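Local coordinates for alanine glyoxylate transaminase (Thermococcus litoralis, PDB 2ZC0), which probably catalyses pyridoxal 5'-phosphate-dependent transfer of the amino group from alanine to glyoxylate, at residues Met335-Phe340 / Leu380-Pro385; Asp346-Ala351 / Val362-Pro367. All blocks are in the same frame, centred on the assembly; numbering follows the deposited sequence.

Contact 1. Residues Met335-Phe340 / Leu380-Pro385; sequences MFVMFF and LNFSRP
Phe382 has its ring tucked between its own backbone N and carbonyl carbon (chi1 54°), a torsion that swings the aromatic face across to the backbone of Met335. Met335 CA sits over that face in a CH-pi contact, 3.8 Å from the Phe382 ring centroid, and Met335 O lies over the same ring, displaced toward its rim. Val337 CG2 comes in obliquely beside Phe382 CD1 and CE1. Asn381 sends CG anti to its backbone N (chi1 164°), which carries the amide to the end of the bent Met335 side chain; Asn381 ND2 and Met335 CE are 3.3 Å apart. The backbones underneath form the antiparallel two-stranded sheet of strands 336-340 and 377-381. Val337 and Leu380 are a hydrogen-bonded pair, with Val337 N to Leu380 O at 2.6 Å and Leu380 N to Val337 O at 2.7 Å; Phe382 N gives a further bond to Met335 O, 2.9 Å, where the second strand has already ended. In the adjacent non-hydrogen-bonded pair, Phe336 CD2 leans on Asn381 CB at 3.8 Å, its ring turned 60° from the amide. That ring also touches Asn186 and Tyr217 of the cofactor pocket, close to the bound pyridoxamine phosphate. Past the strand, Asn381 closes an Asx motif: OD1 accepts from Arg384 N at 3.3 Å, while ND2 points in its own plane to Ser383 OG, 2.8 Å away. A leucine in place of Asn381 would probably leave Arg384 N without this acceptor and Ser383 OG without the amide donor, and the turn freer to shift. Ser383 OG in turn bonds to Asp43 O, tying the turn to the loop after strand 37-38. On the other face, Leu380 CD1 packs against Phe339 CB, and helix 295-322 backs both Phe339 and Phe382.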
# COMPACT_ATOMS: atom_id res chain seq x y z
N MET A 335 -20.75 -24.54 18.14
CA MET A 335 -22.09 -24.06 18.45
C MET A 335 -22.94 -23.85 17.20
O MET A 335 -24.10 -23.45 17.27
CB MET A 335 -21.98 -22.74 19.23
CG MET A 335 -21.03 -21.74 18.60
SD MET A 335 -20.91 -20.17 19.50
CE MET A 335 -21.77 -19.22 18.44
N PHE A 336 -22.35 -24.11 16.04
CA PHE A 336 -23.08 -23.93 14.80
C PHE A 336 -23.33 -25.27 14.13
O PHE A 336 -22.68 -26.27 14.43
CB PHE A 336 -22.31 -23.04 13.83
CG PHE A 336 -22.06 -21.65 14.34
CD1 PHE A 336 -20.78 -21.25 14.73
CD2 PHE A 336 -23.11 -20.73 14.43
CE1 PHE A 336 -20.55 -19.96 15.18
CE2 PHE A 336 -22.88 -19.44 14.89
CZ PHE A 336 -21.60 -19.05 15.26
N VAL A 337 -24.30 -25.26 13.22
CA VAL A 337 -24.66 -26.41 12.43
C VAL A 337 -24.94 -25.81 11.06
O VAL A 337 -25.64 -24.80 10.96
CB VAL A 337 -25.96 -27.10 12.93
CG1 VAL A 337 -26.43 -28.15 11.92
CG2 VAL A 337 -25.71 -27.74 14.29
N MET A 338 -24.35 -26.37 10.01
CA MET A 338 -24.61 -25.85 8.68
C MET A 338 -25.66 -26.73 8.04
O MET A 338 -25.45 -27.93 7.83
CB MET A 338 -23.36 -25.85 7.80
CG MET A 338 -23.58 -25.15 6.46
SD MET A 338 -23.67 -23.31 6.65
CE MET A 338 -22.05 -22.87 6.10
N PHE A 339 -26.80 -26.12 7.74
CA PHE A 339 -27.93 -26.78 7.11
C PHE A 339 -27.87 -26.46 5.62
O PHE A 339 -27.50 -25.35 5.23
CB PHE A 339 -29.23 -26.22 7.68
CG PHE A 339 -30.47 -26.84 7.09
CD1 PHE A 339 -30.92 -28.08 7.53
CD2 PHE A 339 -31.18 -26.18 6.10
CE1 PHE A 339 -32.06 -28.65 7.00
CE2 PHE A 339 -32.33 -26.75 5.56
CZ PHE A 339 -32.77 -27.99 6.01
N PHE A 340 -28.24 -27.42 4.79
CA PHE A 340 -28.21 -27.20 3.35
C PHE A 340 -29.58 -27.37 2.72
O PHE A 340 -30.29 -28.34 3.00
CB PHE A 340 -27.23 -28.19 2.71
CG PHE A 340 -25.79 -27.92 3.04
CD1 PHE A 340 -25.03 -27.07 2.25
CD2 PHE A 340 -25.20 -28.52 4.15
CE1 PHE A 340 -23.70 -26.83 2.55
CE2 PHE A 340 -23.86 -28.28 4.46
CZ PHE A 340 -23.11 -27.43 3.66
N LEU A 380 -26.82 -22.38 11.28
CA LEU A 380 -27.72 -22.43 12.42
C LEU A 380 -26.92 -22.52 13.70
O LEU A 380 -25.98 -23.31 13.81
CB LEU A 380 -28.62 -23.67 12.34
CG LEU A 380 -29.44 -23.89 11.07
CD1 LEU A 380 -30.22 -25.21 11.20
CD2 LEU A 380 -30.40 -22.71 10.88
N ASN A 381 -27.32 -21.72 14.68
CA ASN A 381 -26.64 -21.70 15.97
C ASN A 381 -27.50 -22.35 17.05
O ASN A 381 -28.71 -22.13 17.08
CB ASN A 381 -26.33 -20.26 16.35
CG ASN A 381 -26.00 -20.12 17.79
OD1 ASN A 381 -26.82 -19.65 18.60
ND2 ASN A 381 -24.80 -20.55 18.16
N PHE A 382 -26.90 -23.13 17.95
CA PHE A 382 -27.68 -23.76 19.02
C PHE A 382 -27.25 -23.35 20.43
O PHE A 382 -27.86 -23.77 21.41
CB PHE A 382 -27.65 -25.30 18.90
CG PHE A 382 -26.28 -25.89 18.84
CD1 PHE A 382 -25.67 -26.12 17.61
CD2 PHE A 382 -25.60 -26.23 20.00
CE1 PHE A 382 -24.39 -26.68 17.55
CE2 PHE A 382 -24.33 -26.79 19.94
CZ PHE A 382 -23.72 -27.02 18.71
N SER A 383 -26.23 -22.51 20.54
CA SER A 383 -25.76 -22.09 21.85
C SER A 383 -26.65 -21.07 22.55
O SER A 383 -26.88 -21.17 23.76
CB SER A 383 -24.32 -21.54 21.75
OG SER A 383 -24.22 -20.44 20.85
N ARG A 384 -27.18 -20.09 21.80
CA ARG A 384 -28.02 -19.05 22.40
C ARG A 384 -29.49 -19.41 22.65
O ARG A 384 -30.00 -19.22 23.75
CB ARG A 384 -27.97 -17.78 21.55
CG ARG A 384 -28.21 -16.53 22.37
CD ARG A 384 -29.17 -15.57 21.69
NE ARG A 384 -30.57 -15.89 21.96
CZ ARG A 384 -31.32 -16.72 21.24
NH1 ARG A 384 -30.80 -17.34 20.19
NH2 ARG A 384 -32.60 -16.93 21.58
N PRO A 385 -30.19 -19.90 21.61
CA PRO A 385 -31.60 -20.25 21.83
C PRO A 385 -31.79 -21.25 22.98
O PRO A 385 -30.96 -22.13 23.19
CB PRO A 385 -32.03 -20.80 20.48
CG PRO A 385 -30.75 -21.39 19.94
CD PRO A 385 -29.74 -20.33 20.28

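Contact 2. Residues Asp346-Ala351 / Val362-Pro367; sequences DGISFA and VVPGKP. With IMD (imidazole), chain G.
The Pro364 ring meets the helix at its CB-CG side: Ile348 CG2 presses on Pro364 CB at 3.6 Å, the two side chains crossing at about a right angle. Pro364 CG also has Ala351 CB 4.2 Å away, one helical turn on from Gly347. The flat group here, the Asp346 carboxylate, works within the helix start. Its OD2 takes Ser349 N at 2.6 Å nearly along the C-O axis, and Ser349 OG from above the carboxylate plane, 37° out of it; OD1 goes to Lys375 in a salt bridge.

Further along, Ala351 CB rests on Val362 CG2 at 3.8 Å. With Val362 CG1 opposite the carbonyl carbon (chi1 -61°), CG2 falls between the backbone N and the carbonyl carbon, facing Ala351. A water bridges the backbones beside them, donating to Ala351 O and accepting from Val362 N. No direct hydrogen bond joins the segments. Gly347 suits its place: a beta-carbon there would sit tightly against Pro364 O, which already accepts from Lys366 N at 2.8 Å. Lys366 leads its amine off to Asp371 O and Ser373 O. At Pro367, in the 3-10 segment that follows, an imidazole, probably from the crystallisation liquor, gives N1-H to Pro367 O, 2.7 Å away. What results is an aspartate N-cap opening helix 347-357, whose first turn lies by apolar contacts on the proline-containing loop after strand 360-361, in the C-terminal part of a pyridoxal-phosphate-dependent aminotransferase fold.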
# COMPACT_ATOMS: atom_id res chain seq x y z
N ASP A 346 -31.70 -20.65 -3.24
CA ASP A 346 -31.09 -19.43 -2.69
C ASP A 346 -31.23 -19.36 -1.17
O ASP A 346 -32.34 -19.29 -0.64
CB ASP A 346 -31.74 -18.19 -3.32
CG ASP A 346 -31.12 -16.89 -2.82
OD1 ASP A 346 -30.24 -16.35 -3.51
OD2 ASP A 346 -31.51 -16.42 -1.73
N GLY A 347 -30.10 -19.37 -0.48
CA GLY A 347 -30.13 -19.32 0.97
C GLY A 347 -30.37 -17.97 1.62
O GLY A 347 -30.94 -17.92 2.72
N ILE A 348 -29.97 -16.88 0.99
CA ILE A 348 -30.19 -15.59 1.63
C ILE A 348 -31.64 -15.13 1.59
O ILE A 348 -32.12 -14.51 2.54
CB ILE A 348 -29.26 -14.48 1.06
CG1 ILE A 348 -29.89 -13.81 -0.15
CG2 ILE A 348 -27.90 -15.07 0.68
CD1 ILE A 348 -29.14 -12.57 -0.56
N SER A 349 -32.35 -15.43 0.50
CA SER A 349 -33.76 -15.04 0.41
C SER A 349 -34.55 -15.92 1.38
O SER A 349 -35.42 -15.44 2.11
CB SER A 349 -34.29 -15.23 -1.02
OG SER A 349 -34.35 -16.61 -1.36
N PHE A 350 -34.23 -17.21 1.39
CA PHE A 350 -34.89 -18.15 2.27
C PHE A 350 -34.79 -17.67 3.72
O PHE A 350 -35.72 -17.81 4.50
CB PHE A 350 -34.25 -19.53 2.18
CG PHE A 350 -34.90 -20.55 3.05
CD1 PHE A 350 -36.05 -21.22 2.62
CD2 PHE A 350 -34.41 -20.82 4.32
CE1 PHE A 350 -36.69 -22.14 3.44
CE2 PHE A 350 -35.04 -21.74 5.15
CZ PHE A 350 -36.19 -22.40 4.71
N ALA A 351 -33.63 -17.11 4.06
CA ALA A 351 -33.43 -16.62 5.41
C ALA A 351 -34.34 -15.42 5.68
O ALA A 351 -34.85 -15.26 6.78
CB ALA A 351 -31.97 -16.23 5.61
N VAL A 362 -31.88 -16.88 11.03
CA VAL A 362 -30.75 -17.74 10.71
C VAL A 362 -29.77 -16.91 9.86
O VAL A 362 -30.10 -15.78 9.48
CB VAL A 362 -31.19 -18.98 9.88
CG1 VAL A 362 -32.18 -19.83 10.67
CG2 VAL A 362 -31.82 -18.52 8.58
N VAL A 363 -28.59 -17.45 9.56
CA VAL A 363 -27.60 -16.73 8.75
C VAL A 363 -27.41 -17.36 7.35
O VAL A 363 -27.12 -18.55 7.24
CB VAL A 363 -26.21 -16.69 9.45
CG1 VAL A 363 -25.23 -15.92 8.60
CG2 VAL A 363 -26.33 -16.03 10.82
N PRO A 364 -27.55 -16.56 6.29
CA PRO A 364 -27.44 -16.87 4.85
C PRO A 364 -26.41 -17.90 4.35
O PRO A 364 -26.61 -18.49 3.27
CB PRO A 364 -27.23 -15.50 4.22
CG PRO A 364 -28.11 -14.63 5.07
CD PRO A 364 -27.82 -15.11 6.48
N GLY A 365 -25.33 -18.12 5.09
CA GLY A 365 -24.35 -19.13 4.68
C GLY A 365 -23.42 -18.78 3.53
O GLY A 365 -22.19 -18.87 3.64
N LYS A 366 -24.00 -18.40 2.40
CA LYS A 366 -23.24 -18.04 1.21
C LYS A 366 -22.09 -17.06 1.44
O LYS A 366 -21.02 -17.18 0.82
CB LYS A 366 -24.17 -17.43 0.16
CG LYS A 366 -23.44 -16.98 -1.09
CD LYS A 366 -23.06 -18.17 -1.94
CE LYS A 366 -22.15 -17.79 -3.09
NZ LYS A 366 -20.74 -17.57 -2.64
N PRO A 367 -22.29 -16.05 2.31
CA PRO A 367 -21.23 -15.07 2.58
C PRO A 367 -19.95 -15.67 3.15
O PRO A 367 -18.88 -15.09 3.02
CB PRO A 367 -21.90 -14.10 3.55
CG PRO A 367 -23.35 -14.20 3.17
CD PRO A 367 -23.52 -15.68 3.03
N1 IMD G . -16.95 -13.63 1.86
C2 IMD G . -15.98 -13.77 0.96
N3 IMD G . -15.03 -12.88 1.22
C4 IMD G . -15.41 -12.17 2.31
C5 IMD G . -16.61 -12.63 2.71
O HOH W 1 -34.08 -16.43 9.13

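Leu380 and Val362 join the two contacts: Leu380 CD2 packs on Val362 CG1 at 3.4 Å. Strand 336-340 of contact 1 runs on in sequence to helix 347-357 of contact 2, and the chain completes contact 2 before returning along strand 377-381. Every touching residue of contact 1 is buried, with Phe336 near the cofactor. Contact 2 is mostly buried too but lies farther out, its centre about 19 Å from the chain centre against 13 Å, with Ile348 exposed at its edge. Their chemistry follows: paired strand backbones, aromatic rings and an Asx motif in the first; aliphatic side chains, a bridging water and a helix cap in the second.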